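Local coordinates for CBS domain protein (Bacillus anthracis, PDB 3LQN) that is of unknown function but carries a pair of CBS domains, a module that in many relatives binds adenine nucleotides as a regulatory sensor, at residues 46-49 with 50-53; 135-138 with 139-143. All blocks are in the same frame, centred on the assembly; numbering follows the deposited sequence.

Overall arrangement
From the N terminus, the chain passes through helices 9-14 and 17-20 before reaching contact 1, where residues 46-53 carry it from the end of helix 36-46 into strand 50-54, which pairs antiparallel with strand 60-65. This is the helix-to-strand turn of the first CBS domain. Contact 2 follows much later, along helix 134-144 at the end of the second CBS domain, just after strand 128-133. The two contacts lie in series, neither nested nor crossing, with centres 21 Å apart. Strand 128-133 reaches from one neighbourhood to the other: its Ile131 and Phe128 touch Tyr48 and Pro52. Contact 2 itself packs on helices 106-115 and 17-20 and on the second subunit.

Contact 1. Residues 46-49 with 50-53; sequences SGYS and AIPV
Ser46 ends helix 36-46, its OG lying a loose 4.4 Å from CG2 of Ile51. The same oxygen accepts a nearly straight hydrogen bond from Tyr48 N (3.1 Å from Ser46 OG, 165°), an ST turn, and is also bonded to Leu43 O, so a short hydroxyl side chain ties the departing loop to the helix. Gly47 takes positive phi (82°), where a side chain would press on the carbonyl O of Ser46. Tyr48 then faces the strand. Tyr48 CB rests on Ile51 CG2 at 3.8 Å and on Ala50 O at 3.4 Å, while CG, anti to the carbonyl carbon (chi1 -78°), leads the ring away to send OH to Lys26 O. That anchor suits a long aromatic with a polar end. The turn is the helix-to-strand link of the beta-alpha-beta-beta-alpha CBS fold, whose relatives often bind nucleotides in the cleft between paired domains; a formic acid molecule close to Tyr48 here probably comes from the crystallisation liquor. Ser49, an exposed polar residue at the bend, bonds through its backbone with Thr66, at the start of helix 66-72. Ala50 O, next to the tyrosine, is buried with no partner in the model.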
loop_
_atom_site.group_PDB
_atom_site.type_symbol
_atom_site.label_atom_id
_atom_site.label_comp_id
_atom_site.label_asym_id
_atom_site.label_seq_id
_atom_site.Cartn_x
_atom_site.Cartn_y
_atom_site.Cartn_z
ATOM N N SER A 46 0.584 14.217 1.590
ATOM C CA SER A 46 0.594 13.931 0.158
ATOM C C SER A 46 -0.350 12.790 -0.205
ATOM O O SER A 46 -0.851 12.736 -1.305
ATOM C CB SER A 46 2.008 13.599 -0.307
ATOM O OG SER A 46 2.398 12.308 0.064
ATOM N N GLY A 47 -0.622 11.914 0.755
ATOM C CA GLY A 47 -1.440 10.739 0.504
ATOM C C GLY A 47 -0.675 9.583 -0.125
ATOM O O GLY A 47 -1.277 8.573 -0.462
ATOM N N TYR A 48 0.640 9.727 -0.276
ATOM C CA TYR A 48 1.504 8.617 -0.704
ATOM C C TYR A 48 1.889 7.764 0.512
ATOM O O TYR A 48 2.029 8.288 1.610
ATOM C CB TYR A 48 2.776 9.174 -1.369
ATOM C CG TYR A 48 2.542 9.632 -2.778
ATOM C CD1 TYR A 48 2.655 8.745 -3.833
ATOM C CD2 TYR A 48 2.216 10.964 -3.064
ATOM C CE1 TYR A 48 2.437 9.150 -5.138
ATOM C CE2 TYR A 48 2.006 11.384 -4.376
ATOM C CZ TYR A 48 2.116 10.465 -5.409
ATOM O OH TYR A 48 1.911 10.846 -6.715
ATOM N N SER A 49 2.034 6.453 0.322
ATOM C CA SER A 49 2.414 5.597 1.420
ATOM C C SER A 49 3.916 5.495 1.409
ATOM O O SER A 49 4.512 5.091 2.405
ATOM C CB SER A 49 1.823 4.197 1.254
ATOM O OG SER A 49 2.175 3.716 -0.035
ATOM N N ALA A 50 4.516 5.876 0.292
ATOM C CA ALA A 50 5.953 6.006 0.216
ATOM C C ALA A 50 6.364 7.152 -0.719
ATOM O O ALA A 50 5.676 7.495 -1.707
ATOM C CB ALA A 50 6.600 4.628 -0.223
ATOM N N ILE A 51 7.525 7.721 -0.456
ATOM C CA ILE A 51 8.070 8.774 -1.314
ATOM C C ILE A 51 9.557 8.611 -1.468
ATOM O O ILE A 51 10.229 8.020 -0.596
ATOM C CB ILE A 51 7.771 10.201 -0.761
ATOM C CG1 ILE A 51 8.266 10.319 0.691
ATOM C CG2 ILE A 51 6.300 10.506 -0.900
ATOM C CD1 ILE A 51 8.236 11.765 1.261
ATOM N N PRO A 52 10.108 9.102 -2.593
ATOM C CA PRO A 52 11.548 9.016 -2.804
ATOM C C PRO A 52 12.316 9.952 -1.894
ATOM O O PRO A 52 11.811 11.021 -1.508
ATOM C CB PRO A 52 11.729 9.505 -4.264
ATOM C CG PRO A 52 10.517 10.435 -4.503
ATOM C CD PRO A 52 9.397 9.724 -3.742
ATOM N N VAL A 53 13.499 9.486 -1.507
ATOM C CA VAL A 53 14.524 10.339 -0.898
ATOM C C VAL A 53 15.531 10.810 -1.953
ATOM O O VAL A 53 16.187 9.978 -2.569
ATOM C CB VAL A 53 15.234 9.535 0.214
ATOM C CG1 VAL A 53 16.190 10.463 0.981
ATOM C CG2 VAL A 53 14.169 8.873 1.165
#

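Contact 2. Residues 135-138 with 139-143; sequences RAIL and KLLNK. With SO4 (sulfate ion), chain G; SO4 (sulfate ion), chain D.
O4 of the chain G sulfate is gripped by both terminal nitrogens of Arg135, firmly by NH1 (2.6 Å, 160°) and weakly by NH2, while Lys139, one helical turn on, brings NZ to O1 of the same ion. The modelled 2.4 Å from Lys139 NZ to that O1 is doubtfully short. This is an i to i+4 pair on helix 134-144, the closing helix of the second CBS domain, holding an anion that probably came from the crystallisation liquor. Arg135 NH2 also bonds O3 of the chain G sulfate at 3.0 Å, so the ion sits at the guanidinium edge, near its plane. At another part of that edge Arg135 NH1 reaches O3 of the chain D sulfate, also at 3.0 Å. With CG anti to the backbone N (chi1 176°), the extended arginine runs past the chain D sulfate, Arg135 CG 3.5 Å from its O3, and puts the guanidinium between the ions; in this one of two conformers NE forms a salt bridge with Asp115 of the second subunit. A bend at chi3 (129°) carries the Lys139 amine to the ion. The methyl of Ala136 lies beside the chain D sulfate, CB 3.6 Å from its O1. Branched apolar residues suit the buried positions: Ile137 packs on Leu110 and Leu20 of its own chain, Leu138 on Leu138 of the second subunit. Leu141 touches both Leu110 and the second subunit's Leu141, and lies alongside Ile137, CG2 of Ile137 3.9 Å from CD1 of Leu141.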
loop_
_atom_site.group_PDB
_atom_site.type_symbol
_atom_site.label_atom_id
_atom_site.label_comp_id
_atom_site.label_asym_id
_atom_site.label_seq_id
_atom_site.Cartn_x
_atom_site.Cartn_y
_atom_site.Cartn_z
ATOM N N ARG A 135 -1.296 -0.004 -9.721
ATOM C CA ARG A 135 -2.561 0.307 -10.384
ATOM C C ARG A 135 -2.404 0.476 -11.886
ATOM O O ARG A 135 -3.156 -0.103 -12.654
ATOM C CB ARG A 135 -3.230 1.533 -9.775
ATOM C CG ARG A 135 -4.486 1.917 -10.509
ATOM C CD ARG A 135 -5.261 2.979 -9.762
ATOM N NE ARG A 135 -6.566 3.183 -10.377
ATOM C CZ ARG A 135 -6.776 3.914 -11.465
ATOM N NH1 ARG A 135 -5.765 4.521 -12.074
ATOM N NH2 ARG A 135 -8.000 4.034 -11.944
ATOM N N ALA A 136 -1.399 1.250 -12.309
ATOM C CA ALA A 136 -1.182 1.472 -13.707
ATOM C C ALA A 136 -0.985 0.141 -14.466
ATOM O O ALA A 136 -1.544 -0.068 -15.537
ATOM C CB ALA A 136 0.044 2.453 -13.933
ATOM N N ILE A 137 -0.185 -0.766 -13.915
ATOM C CA ILE A 137 -0.042 -2.070 -14.568
ATOM C C ILE A 137 -1.368 -2.857 -14.649
ATOM O O ILE A 137 -1.692 -3.493 -15.673
ATOM C CB ILE A 137 1.083 -2.903 -13.915
ATOM C CG1 ILE A 137 2.441 -2.449 -14.453
ATOM C CG2 ILE A 137 0.933 -4.352 -14.282
ATOM C CD1 ILE A 137 3.004 -1.251 -13.802
ATOM N N LEU A 138 -2.151 -2.773 -13.585
ATOM C CA LEU A 138 -3.387 -3.536 -13.478
ATOM C C LEU A 138 -4.467 -2.923 -14.349
ATOM O O LEU A 138 -5.296 -3.624 -14.910
ATOM C CB LEU A 138 -3.864 -3.609 -12.018
ATOM C CG LEU A 138 -3.100 -4.558 -11.095
ATOM C CD1 LEU A 138 -3.221 -4.114 -9.606
ATOM C CD2 LEU A 138 -3.535 -5.987 -11.260
ATOM N N LYS A 139 -4.443 -1.607 -14.467
ATOM C CA LYS A 139 -5.482 -0.926 -15.206
ATOM C C LYS A 139 -5.301 -1.318 -16.676
ATOM O O LYS A 139 -6.259 -1.639 -17.374
ATOM C CB LYS A 139 -5.362 0.574 -14.955
ATOM C CG LYS A 139 -6.468 1.410 -15.534
ATOM C CD LYS A 139 -6.150 2.882 -15.403
ATOM C CE LYS A 139 -6.308 3.581 -16.750
ATOM N NZ LYS A 139 -5.626 4.907 -16.787
ATOM N N LEU A 140 -4.048 -1.346 -17.116
ATOM C CA LEU A 140 -3.708 -1.782 -18.451
ATOM C C LEU A 140 -4.056 -3.255 -18.695
ATOM O O LEU A 140 -4.555 -3.594 -19.754
ATOM C CB LEU A 140 -2.224 -1.526 -18.718
ATOM C CG LEU A 140 -1.800 -1.794 -20.154
ATOM C CD1 LEU A 140 -2.757 -1.110 -21.097
ATOM C CD2 LEU A 140 -0.394 -1.296 -20.379
ATOM N N LEU A 141 -3.786 -4.105 -17.710
ATOM C CA LEU A 141 -4.032 -5.535 -17.843
ATOM C C LEU A 141 -5.526 -5.841 -17.824
ATOM O O LEU A 141 -5.989 -6.759 -18.501
ATOM C CB LEU A 141 -3.324 -6.307 -16.727
ATOM C CG LEU A 141 -1.801 -6.409 -16.834
ATOM C CD1 LEU A 141 -1.236 -7.239 -15.693
ATOM C CD2 LEU A 141 -1.394 -6.992 -18.179
ATOM N N ASN A 142 -6.274 -5.066 -17.045
ATOM C CA ASN A 142 -7.698 -5.316 -16.858
ATOM C C ASN A 142 -8.474 -5.237 -18.169
ATOM O O ASN A 142 -9.215 -6.155 -18.519
ATOM C CB ASN A 142 -8.285 -4.335 -15.841
ATOM C CG ASN A 142 -9.769 -4.547 -15.617
ATOM O OD1 ASN A 142 -10.232 -5.678 -15.474
ATOM N ND2 ASN A 142 -10.524 -3.455 -15.582
ATOM N N LYS A 143 -8.298 -4.134 -18.890
ATOM C CA LYS A 143 -9.008 -3.918 -20.144
ATOM C C LYS A 143 -8.608 -4.955 -21.190
ATOM O O LYS A 143 -9.462 -5.554 -21.842
ATOM C CB LYS A 143 -8.742 -2.507 -20.675
ATOM C CG LYS A 143 -7.268 -2.166 -20.818
ATOM C CD LYS A 143 -7.077 -0.815 -21.489
ATOM C CE LYS A 143 -7.821 0.281 -20.743
ATOM N NZ LYS A 143 -9.249 0.362 -21.155
HETATM S S SO4 G . -7.872 6.329 -14.771
HETATM O O1 SO4 G . -7.516 6.290 -16.186
HETATM O O2 SO4 G . -8.415 7.648 -14.468
HETATM O O3 SO4 G . -8.887 5.316 -14.489
HETATM O O4 SO4 G . -6.684 6.084 -13.952
HETATM S S SO4 D . -1.817 5.529 -11.461
HETATM O O1 SO4 D . -0.630 5.552 -12.308
HETATM O O2 SO4 D . -2.413 6.862 -11.423
HETATM O O3 SO4 D . -2.807 4.613 -12.033
HETATM O O4 SO4 D . -1.419 5.121 -10.111
#